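Long-range contacts in triacylglycerol lipase (Clostridium botulinum, PDB 5AH1), which hydrolyses ester bonds, including those of synthetic polyesters, and is classed as a triacylglycerol lipase of the alpha/beta-hydrolase fold that binds zinc: residues A[329-334]-A[416-421]; A[184-189]-A[227-232]; A[59-64]-A[437-442]. All blocks are in the same frame, centred on the assembly; numbering follows the deposited sequence.

Contact 1 of 3, residues A[329-334]-A[416-421]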
loop_
_atom_site.group_PDB
_atom_site.type_symbol
_atom_site.label_atom_id
_atom_site.label_comp_id
_atom_site.label_asym_id
_atom_site.label_seq_id
_atom_site.Cartn_x
_atom_site.Cartn_y
_atom_site.Cartn_z
ATOM N N PHE A 329 2.499 13.322 2.295
ATOM C CA PHE A 329 1.498 13.604 1.274
ATOM C C PHE A 329 0.528 12.466 1.212
ATOM O O PHE A 329 0.938 11.322 1.224
ATOM C CB PHE A 329 2.170 13.779 -0.097
ATOM C CG PHE A 329 3.146 14.911 -0.125
ATOM C CD1 PHE A 329 2.715 16.217 -0.365
ATOM C CD2 PHE A 329 4.486 14.687 0.133
ATOM C CE1 PHE A 329 3.603 17.265 -0.367
ATOM C CE2 PHE A 329 5.373 15.730 0.143
ATOM C CZ PHE A 329 4.938 17.022 -0.097
ATOM N N SER A 330 -0.741 12.786 1.053
ATOM C CA SER A 330 -1.759 11.758 0.851
ATOM C C SER A 330 -2.599 12.055 -0.375
ATOM O O SER A 330 -3.000 13.203 -0.619
ATOM C CB SER A 330 -2.670 11.649 2.065
ATOM O OG SER A 330 -3.245 12.912 2.328
ATOM N N TRP A 331 -2.850 10.997 -1.139
ATOM C CA TRP A 331 -3.680 11.010 -2.330
ATOM C C TRP A 331 -4.846 10.051 -2.142
ATOM O O TRP A 331 -4.654 8.896 -1.731
ATOM C CB TRP A 331 -2.846 10.596 -3.536
ATOM C CG TRP A 331 -1.724 11.539 -3.810
ATOM C CD1 TRP A 331 -0.463 11.482 -3.308
ATOM C CD2 TRP A 331 -1.779 12.711 -4.636
ATOM N NE1 TRP A 331 0.277 12.541 -3.777
ATOM C CE2 TRP A 331 -0.504 13.308 -4.601
ATOM C CE3 TRP A 331 -2.788 13.310 -5.400
ATOM C CZ2 TRP A 331 -0.204 14.474 -5.312
ATOM C CZ3 TRP A 331 -2.497 14.457 -6.094
ATOM C CH2 TRP A 331 -1.211 15.029 -6.060
ATOM N N THR A 332 -6.043 10.560 -2.433
ATOM C CA THR A 332 -7.308 9.853 -2.274
ATOM C C THR A 332 -7.898 9.566 -3.655
ATOM O O THR A 332 -8.013 10.483 -4.483
ATOM C CB THR A 332 -8.312 10.721 -1.474
ATOM O OG1 THR A 332 -7.794 10.960 -0.156
ATOM C CG2 THR A 332 -9.673 10.036 -1.376
ATOM N N THR A 333 -8.228 8.302 -3.898
ATOM C CA THR A 333 -8.951 7.891 -5.091
ATOM C C THR A 333 -10.414 7.660 -4.750
ATOM O O THR A 333 -10.736 7.189 -3.651
ATOM C CB THR A 333 -8.327 6.613 -5.704
ATOM O OG1 THR A 333 -7.852 5.746 -4.660
ATOM C CG2 THR A 333 -7.154 6.964 -6.599
ATOM N N GLN A 334 -11.294 7.960 -5.703
ATOM C CA GLN A 334 -12.733 7.741 -5.552
ATOM C C GLN A 334 -13.314 7.279 -6.878
ATOM O O GLN A 334 -12.959 7.828 -7.917
ATOM C CB GLN A 334 -13.435 9.025 -5.114
ATOM C CG GLN A 334 -14.951 8.868 -5.061
ATOM C CD GLN A 334 -15.664 10.077 -4.532
ATOM O OE1 GLN A 334 -15.051 11.041 -4.068
ATOM N NE2 GLN A 334 -16.986 10.029 -4.583
ATOM N N ASN A 416 -0.122 16.651 4.023
ATOM C CA ASN A 416 -0.535 17.561 2.962
ATOM C C ASN A 416 -1.498 16.707 2.131
ATOM O O ASN A 416 -1.074 15.865 1.336
ATOM C CB ASN A 416 0.655 18.022 2.127
ATOM C CG ASN A 416 1.655 18.830 2.926
ATOM O OD1 ASN A 416 1.671 20.058 2.849
ATOM N ND2 ASN A 416 2.528 18.165 3.652
ATOM N N ALA A 417 -2.796 16.887 2.376
ATOM C CA ALA A 417 -3.839 16.101 1.719
ATOM C C ALA A 417 -4.121 16.707 0.345
ATOM O O ALA A 417 -4.647 17.813 0.227
ATOM C CB ALA A 417 -5.099 16.033 2.583
ATOM N N MET A 418 -3.717 15.982 -0.694
ATOM C CA MET A 418 -3.654 16.538 -2.039
ATOM C C MET A 418 -5.016 16.443 -2.744
ATOM O O MET A 418 -5.920 15.745 -2.279
ATOM C CB MET A 418 -2.523 15.842 -2.820
ATOM C CG MET A 418 -1.181 15.933 -2.105
ATOM S SD MET A 418 -0.607 17.640 -1.870
ATOM C CE MET A 418 -0.202 18.112 -3.551
ATOM N N PRO A 419 -5.176 17.161 -3.867
ATOM C CA PRO A 419 -6.481 17.204 -4.531
ATOM C C PRO A 419 -6.997 15.810 -4.909
ATOM O O PRO A 419 -6.258 15.015 -5.480
ATOM C CB PRO A 419 -6.213 18.094 -5.762
ATOM C CG PRO A 419 -5.138 19.001 -5.315
ATOM C CD PRO A 419 -4.241 18.130 -4.469
ATOM N N ARG A 420 -8.253 15.526 -4.591
ATOM C CA ARG A 420 -8.796 14.183 -4.756
ATOM C C ARG A 420 -8.708 13.711 -6.202
ATOM O O ARG A 420 -8.997 14.468 -7.125
ATOM C CB ARG A 420 -10.252 14.130 -4.280
ATOM C CG ARG A 420 -10.846 12.724 -4.331
ATOM C CD ARG A 420 -12.151 12.578 -3.550
ATOM N NE ARG A 420 -11.940 12.737 -2.122
ATOM C CZ ARG A 420 -12.803 12.362 -1.191
ATOM N NH1 ARG A 420 -13.933 11.772 -1.535
ATOM N NH2 ARG A 420 -12.525 12.553 0.083
ATOM N N ILE A 421 -8.343 12.440 -6.378
ATOM C CA ILE A 421 -8.241 11.846 -7.700
ATOM C C ILE A 421 -9.566 11.157 -7.976
ATOM O O ILE A 421 -9.752 9.970 -7.678
ATOM C CB ILE A 421 -7.041 10.871 -7.808
ATOM C CG1 ILE A 421 -5.746 11.511 -7.278
ATOM C CG2 ILE A 421 -6.877 10.421 -9.250
ATOM C CD1 ILE A 421 -4.540 10.543 -7.286
HETATM O O HOH W 1 -5.835 13.205 -3.405
#
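Met418 crosses one face of the Trp331 indole obliquely. Its CB sits over the six-membered ring, 3.4 Å from the centroid and almost on the ring normal, a CH-pi contact. CG follows over the CE2-CZ2 side. The chain then bends at chi2 (-61°), which carries SD toward Phe329. There the sulfur meets the ring at its edge, 3.9 Å from Phe329 CD1, a Met-aromatic contact. The Phe329 ring runs beside the side chain of Asn416, both pointing the same way, with ring and amide planes 30° apart. Asn416 ND2 is hydrogen-bonded to Tyr328 O and Lys411 O.

Phe329 and Trp331 lie on strand 327-331 and Asn416 on strand 415-417, parallel neighbours in the central sheet of the alpha/beta-hydrolase fold. Ser330 N bonds to Asn416 O, and Met418 N to Ser330 O at 2.9 Å. Beyond Met418 the chains part, and a water bridges Thr332 N and Met418 O. They rejoin one residue out of step. Ile421 N gives a 2.7 Å bond to Thr332 O, and Gln334 N bonds to Ile421 O.

Ile421 places CD1 3.8 Å from Trp331 CE3. On the other side of the chain, Arg420 crosses Thr332. Thr332 CG2 lies over one face of the guanidinium, 3.6 Å from Arg420 NE. At its edge Arg420 NH1 bonds to Gln334 OE1 at 2.9 Å. The oxygen is in the guanidinium plane, but NH1 stands above the amide carbonyl plane. Amide and guanidinium are turned 66° apart. The extended Gln334 chain brings OE1 to this edge, while its NE2 bonds to Thr336 O.

Contact 2 of 3, residues A[184-189]-A[227-232]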
loop_
_atom_site.group_PDB
_atom_site.type_symbol
_atom_site.label_atom_id
_atom_site.label_comp_id
_atom_site.label_asym_id
_atom_site.label_seq_id
_atom_site.Cartn_x
_atom_site.Cartn_y
_atom_site.Cartn_z
ATOM N N GLY A 184 0.738 -0.283 1.171
ATOM C CA GLY A 184 2.090 0.250 1.090
ATOM C C GLY A 184 2.255 1.575 1.834
ATOM O O GLY A 184 3.295 1.809 2.422
ATOM N N GLY A 185 1.201 2.379 1.876
ATOM C CA GLY A 185 1.237 3.630 2.614
ATOM C C GLY A 185 1.334 3.439 4.127
ATOM O O GLY A 185 2.061 4.159 4.808
ATOM N N GLN A 186 0.616 2.459 4.675
ATOM C CA GLN A 186 0.775 2.110 6.081
ATOM C C GLN A 186 2.172 1.579 6.341
ATOM O O GLN A 186 2.804 1.914 7.352
ATOM C CB GLN A 186 -0.233 1.043 6.501
ATOM C CG GLN A 186 -1.674 1.471 6.582
ATOM C CD GLN A 186 -2.535 0.282 6.931
ATOM O OE1 GLN A 186 -2.500 -0.746 6.227
ATOM N NE2 GLN A 186 -3.275 0.374 8.041
ATOM N N THR A 187 2.666 0.733 5.439
ATOM C CA THR A 187 3.982 0.123 5.617
ATOM C C THR A 187 5.088 1.178 5.641
ATOM O O THR A 187 5.998 1.097 6.460
ATOM C CB THR A 187 4.252 -0.891 4.513
ATOM O OG1 THR A 187 3.249 -1.920 4.554
ATOM C CG2 THR A 187 5.637 -1.524 4.664
ATOM N N ILE A 188 5.033 2.169 4.751
ATOM C CA ILE A 188 6.093 3.189 4.720
ATOM C C ILE A 188 6.003 4.149 5.901
ATOM O O ILE A 188 7.028 4.613 6.406
ATOM C CB ILE A 188 6.175 3.960 3.354
ATOM C CG1 ILE A 188 4.893 4.735 3.051
ATOM C CG2 ILE A 188 6.485 2.960 2.246
ATOM C CD1 ILE A 188 4.994 5.620 1.819
ATOM N N ARG A 189 4.789 4.407 6.395
ATOM C CA ARG A 189 4.645 5.178 7.631
ATOM C C ARG A 189 5.335 4.450 8.768
ATOM O O ARG A 189 6.002 5.039 9.600
ATOM C CB ARG A 189 3.181 5.412 7.972
ATOM C CG ARG A 189 2.440 6.445 7.109
ATOM C CD ARG A 189 0.936 6.418 7.359
ATOM N NE ARG A 189 0.654 6.469 8.796
ATOM C CZ ARG A 189 -0.314 5.790 9.407
ATOM N NH1 ARG A 189 -1.216 5.136 8.692
ATOM N NH2 ARG A 189 -0.391 5.824 10.723
ATOM N N ILE A 227 -0.932 6.683 -1.380
ATOM C CA ILE A 227 -1.842 6.744 -2.514
ATOM C C ILE A 227 -2.871 5.633 -2.314
ATOM O O ILE A 227 -2.520 4.461 -2.268
ATOM C CB ILE A 227 -1.100 6.554 -3.860
ATOM C CG1 ILE A 227 0.032 7.567 -4.034
ATOM C CG2 ILE A 227 -2.099 6.637 -5.012
ATOM C CD1 ILE A 227 0.822 7.355 -5.334
ATOM N N SER A 228 -4.133 6.020 -2.179
ATOM C CA SER A 228 -5.224 5.058 -1.980
ATOM C C SER A 228 -5.039 4.222 -0.714
ATOM O O SER A 228 -5.438 3.054 -0.646
ATOM C CB SER A 228 -5.345 4.116 -3.180
ATOM O OG SER A 228 -5.291 4.811 -4.417
ATOM N N THR A 229 -4.435 4.821 0.298
ATOM C CA THR A 229 -4.019 4.065 1.476
ATOM C C THR A 229 -5.108 4.034 2.557
ATOM O O THR A 229 -5.705 5.070 2.863
ATOM C CB THR A 229 -2.729 4.661 2.064
ATOM O OG1 THR A 229 -1.673 4.446 1.130
ATOM C CG2 THR A 229 -2.337 4.041 3.414
ATOM N N PRO A 230 -5.351 2.851 3.144
ATOM C CA PRO A 230 -6.266 2.758 4.290
ATOM C C PRO A 230 -5.600 3.268 5.570
ATOM O O PRO A 230 -5.266 2.510 6.472
ATOM C CB PRO A 230 -6.558 1.268 4.370
ATOM C CG PRO A 230 -5.289 0.626 3.882
ATOM C CD PRO A 230 -4.798 1.532 2.774
ATOM N N ASN A 231 -5.369 4.572 5.639
ATOM C CA ASN A 231 -4.711 5.128 6.809
ATOM C C ASN A 231 -5.549 4.968 8.088
ATOM O O ASN A 231 -4.990 4.899 9.188
ATOM C CB ASN A 231 -4.331 6.591 6.581
ATOM C CG ASN A 231 -3.075 6.760 5.724
ATOM O OD1 ASN A 231 -2.027 6.206 6.038
ATOM N ND2 ASN A 231 -3.175 7.555 4.661
ATOM N N ASP A 232 -6.868 4.884 7.920
ATOM C CA ASP A 232 -7.792 4.512 8.989
ATOM C C ASP A 232 -8.453 3.153 8.734
ATOM O O ASP A 232 -9.501 2.868 9.286
ATOM C CB ASP A 232 -8.873 5.584 9.178
ATOM C CG ASP A 232 -8.343 6.852 9.801
ATOM O OD1 ASP A 232 -7.419 6.785 10.643
ATOM O OD2 ASP A 232 -8.894 7.926 9.465
HETATM O O HOH W 2 -3.137 2.916 9.642
#
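Thr229 packs against the helix backbone at Gly185. Gly185 has no side chain, and the Thr229 hydroxyl sits directly against its backbone, with OG1 3.4 Å from Gly185 CA. The hydroxyl is hydrogen-bonded to Ser182 O, near the start of the helix. The methyl CG2 rests 3.6 Å from Gln186 N.

Pro230 comes next, at the centre of an inverse gamma turn. Its CG is 3.9 Å from Gln186 OE1, and the two side chains cross at about a right angle. This contact is packing; Gln186 OE1 is hydrogen-bonded to Asn128 ND2.

Asn231 makes the direct polar link. Its OD1 accepts a bond from Arg189 NH1 at 3.0 Å, bent to 139° at the hydrogen. The oxygen lies 29° out of the guanidinium plane, and the two flat groups are 62° apart. The arginine chain starts toward the loop and bends at chi3, so that both CD and NH1 lie near Asn231 OD1. Arg189 NH2 has a second partner, Asn317 OD1. One water adds to the link: it accepts from Gln186 NE2 and Arg189 NH1 and can donate to Asn231 O.

Gly180, Ser182 and Gly184 fit the GxSxG pattern of a nucleophile elbow, which would span the turn from strand 176-181 into helix 183-197. The contact is buried near the centre of the chain. Helix 183-197 leaves strand 176-181, the loop leaves the adjacent strand 221-227, and helix 310-317 packs on Gln186.

Contact 3 of 3, residues A[59-64]-A[437-442]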
loop_
_atom_site.group_PDB
_atom_site.type_symbol
_atom_site.label_atom_id
_atom_site.label_comp_id
_atom_site.label_asym_id
_atom_site.label_seq_id
_atom_site.Cartn_x
_atom_site.Cartn_y
_atom_site.Cartn_z
ATOM N N LYS A 59 -3.832 13.764 -15.153
ATOM C CA LYS A 59 -3.138 15.040 -15.030
ATOM C C LYS A 59 -2.755 15.360 -13.596
ATOM O O LYS A 59 -3.605 15.393 -12.692
ATOM C CB LYS A 59 -4.002 16.159 -15.599
ATOM C CG LYS A 59 -4.323 15.971 -17.065
ATOM C CD LYS A 59 -5.196 17.097 -17.585
ATOM C CE LYS A 59 -5.442 16.978 -19.084
ATOM N NZ LYS A 59 -5.894 18.284 -19.658
ATOM N N PHE A 60 -1.466 15.609 -13.388
ATOM C CA PHE A 60 -1.004 15.976 -12.064
ATOM C C PHE A 60 -1.576 17.373 -11.779
ATOM O O PHE A 60 -1.522 18.248 -12.637
ATOM C CB PHE A 60 0.517 15.935 -11.986
ATOM C CG PHE A 60 1.030 16.086 -10.604
ATOM C CD1 PHE A 60 1.063 14.989 -9.756
ATOM C CD2 PHE A 60 1.441 17.317 -10.121
ATOM C CE1 PHE A 60 1.489 15.112 -8.448
ATOM C CE2 PHE A 60 1.878 17.449 -8.810
ATOM C CZ PHE A 60 1.913 16.341 -7.982
ATOM N N PRO A 61 -2.159 17.585 -10.595
ATOM C CA PRO A 61 -3.056 18.745 -10.445
ATOM C C PRO A 61 -2.414 20.081 -10.083
ATOM O O PRO A 61 -3.081 21.093 -10.244
ATOM C CB PRO A 61 -3.981 18.309 -9.313
ATOM C CG PRO A 61 -3.113 17.433 -8.484
ATOM C CD PRO A 61 -2.295 16.649 -9.463
ATOM N N VAL A 62 -1.178 20.097 -9.598
ATOM C CA VAL A 62 -0.601 21.334 -9.088
ATOM C C VAL A 62 0.852 21.471 -9.497
ATOM O O VAL A 62 1.529 20.494 -9.824
ATOM C CB VAL A 62 -0.702 21.424 -7.541
ATOM C CG1 VAL A 62 -2.152 21.377 -7.090
ATOM C CG2 VAL A 62 0.080 20.301 -6.879
ATOM N N GLU A 63 1.304 22.713 -9.515
ATOM C CA GLU A 63 2.724 23.010 -9.607
ATOM C C GLU A 63 3.286 23.103 -8.196
ATOM O O GLU A 63 2.564 23.385 -7.229
ATOM C CB GLU A 63 2.966 24.324 -10.359
ATOM C CG GLU A 63 2.713 24.247 -11.870
ATOM C CD GLU A 63 3.774 23.436 -12.627
ATOM O OE1 GLU A 63 4.992 23.661 -12.415
ATOM O OE2 GLU A 63 3.383 22.572 -13.445
ATOM N N PHE A 64 4.576 22.841 -8.069
ATOM C CA PHE A 64 5.228 22.983 -6.784
ATOM C C PHE A 64 5.119 24.440 -6.321
ATOM O O PHE A 64 5.199 25.363 -7.137
ATOM C CB PHE A 64 6.697 22.551 -6.851
ATOM C CG PHE A 64 7.334 22.461 -5.504
ATOM C CD1 PHE A 64 7.158 21.328 -4.723
ATOM C CD2 PHE A 64 8.057 23.521 -4.985
ATOM C CE1 PHE A 64 7.705 21.247 -3.455
ATOM C CE2 PHE A 64 8.600 23.444 -3.714
ATOM C CZ PHE A 64 8.416 22.304 -2.950
ATOM N N LYS A 437 1.622 7.484 -16.514
ATOM C CA LYS A 437 3.071 7.674 -16.436
ATOM C C LYS A 437 3.442 9.152 -16.284
ATOM O O LYS A 437 4.334 9.504 -15.509
ATOM C CB LYS A 437 3.796 7.015 -17.615
ATOM C CG LYS A 437 3.503 7.620 -18.969
ATOM C CD LYS A 437 4.127 6.779 -20.074
ATOM C CE LYS A 437 3.827 7.352 -21.449
ATOM N NZ LYS A 437 4.373 6.502 -22.548
ATOM N N ASP A 438 2.746 10.029 -16.993
ATOM C CA ASP A 438 3.050 11.458 -16.895
ATOM C C ASP A 438 2.753 12.011 -15.504
ATOM O O ASP A 438 3.476 12.857 -14.994
ATOM C CB ASP A 438 2.291 12.235 -17.969
ATOM C CG ASP A 438 2.800 11.927 -19.362
ATOM O OD1 ASP A 438 4.028 12.018 -19.568
ATOM O OD2 ASP A 438 1.980 11.574 -20.237
ATOM N N TRP A 439 1.698 11.505 -14.878
ATOM C CA TRP A 439 1.365 11.898 -13.516
ATOM C C TRP A 439 2.526 11.575 -12.580
ATOM O O TRP A 439 2.958 12.427 -11.781
ATOM C CB TRP A 439 0.082 11.199 -13.075
ATOM C CG TRP A 439 -0.499 11.661 -11.747
ATOM C CD1 TRP A 439 -1.544 12.509 -11.568
ATOM C CD2 TRP A 439 -0.102 11.235 -10.427
ATOM N NE1 TRP A 439 -1.809 12.673 -10.231
ATOM C CE2 TRP A 439 -0.938 11.902 -9.508
ATOM C CE3 TRP A 439 0.877 10.367 -9.935
ATOM C CZ2 TRP A 439 -0.811 11.745 -8.129
ATOM C CZ3 TRP A 439 0.998 10.208 -8.569
ATOM C CH2 TRP A 439 0.159 10.893 -7.678
ATOM N N TYR A 440 3.050 10.356 -12.682
ATOM C CA TYR A 440 4.164 9.961 -11.835
ATOM C C TYR A 440 5.446 10.744 -12.125
ATOM O O TYR A 440 6.177 11.097 -11.199
ATOM C CB TYR A 440 4.412 8.453 -11.926
ATOM C CG TYR A 440 3.422 7.669 -11.112
ATOM C CD1 TYR A 440 2.213 7.260 -11.649
ATOM C CD2 TYR A 440 3.680 7.385 -9.779
ATOM C CE1 TYR A 440 1.297 6.569 -10.887
ATOM C CE2 TYR A 440 2.771 6.685 -9.010
ATOM C CZ TYR A 440 1.582 6.293 -9.572
ATOM O OH TYR A 440 0.680 5.606 -8.792
ATOM N N MET A 441 5.724 11.028 -13.396
ATOM C CA MET A 441 6.901 11.826 -13.737
ATOM C C MET A 441 6.781 13.243 -13.168
ATOM O O MET A 441 7.747 13.784 -12.619
ATOM C CB MET A 441 7.130 11.812 -15.251
ATOM C CG MET A 441 7.631 10.423 -15.708
ATOM S SD MET A 441 7.987 10.239 -17.433
ATOM C CE MET A 441 6.336 10.258 -18.073
ATOM N N ASP A 442 5.591 13.830 -13.278
ATOM C CA ASP A 442 5.352 15.144 -12.705
ATOM C C ASP A 442 5.440 15.116 -11.188
ATOM O O ASP A 442 5.913 16.070 -10.584
ATOM C CB ASP A 442 3.995 15.706 -13.149
ATOM C CG ASP A 442 4.008 16.202 -14.586
ATOM O OD1 ASP A 442 5.102 16.307 -15.185
ATOM O OD2 ASP A 442 2.910 16.484 -15.114
HETATM O O HOH W 3 -4.536 13.858 -10.268
HETATM O O HOH W 4 0.532 15.148 -15.325
#
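Phe60 turns its edge to one face of the Trp439 indole. CD1 stands above that face, 3.7 Å from Trp439 CE2. The rings form an edge-to-face (T-shaped) pair, with 5.1 Å between the phenyl and five-membered ring centroids and 64° between the planes. On one face of the Phe60 ring lies CD of its own neighbour, Pro61. Lys59 C meets the indole at its edge.

The pair joins the loop before strand 80-83 to helix 437-448, the last helix of this alpha/beta-hydrolase chain. The two elements are far apart in sequence, and the contact lies toward the surface. Phe60 has CG anti to the backbone N (chi1 -171°), which swings its ring to the helix, over the Trp439 face. There Trp331 and Tyr443 also meet it. Trp331 packs edge-to-face with Trp439 as well, making a small aromatic cluster.

One turn along the helix, Asp442 passes Phe60 in the opposite direction. Its CB is 3.7 Å from Phe60 CB. The carboxylate plane is 78° from the ring plane.

No direct hydrogen bond joins the two segments, but two waters do. One accepts from Trp439 NE1 and donates to Lys59 O. It thereby ties the indole N-H to the loop backbone. The other accepts from Phe60 N at 2.8 Å and donates to Asp442 OD2 at 2.7 Å.

Contacts 1 and 2 are buried, while contact 3 lies toward the surface. Contact 1 joins neighbouring strands, mainly through direct backbone bonds. Contact 2 sets a loop on a helix with one direct side-chain bond. Contact 3 relies on aromatic packing and bridging waters. Ser228 ties contact 2 to contact 1: Ser228 OG and Thr333 OG1 probably share a hydrogen bond, and Ser228 N probably bonds to Trp331 O. Trp331 also reaches contact 3, with CH2 3.6 Å from Phe60 CE1. Ile227 packs on Trp439 and Tyr440, linking contacts 2 and 3. Sheet, loop and final helix thus meet around Trp331 and Ile227.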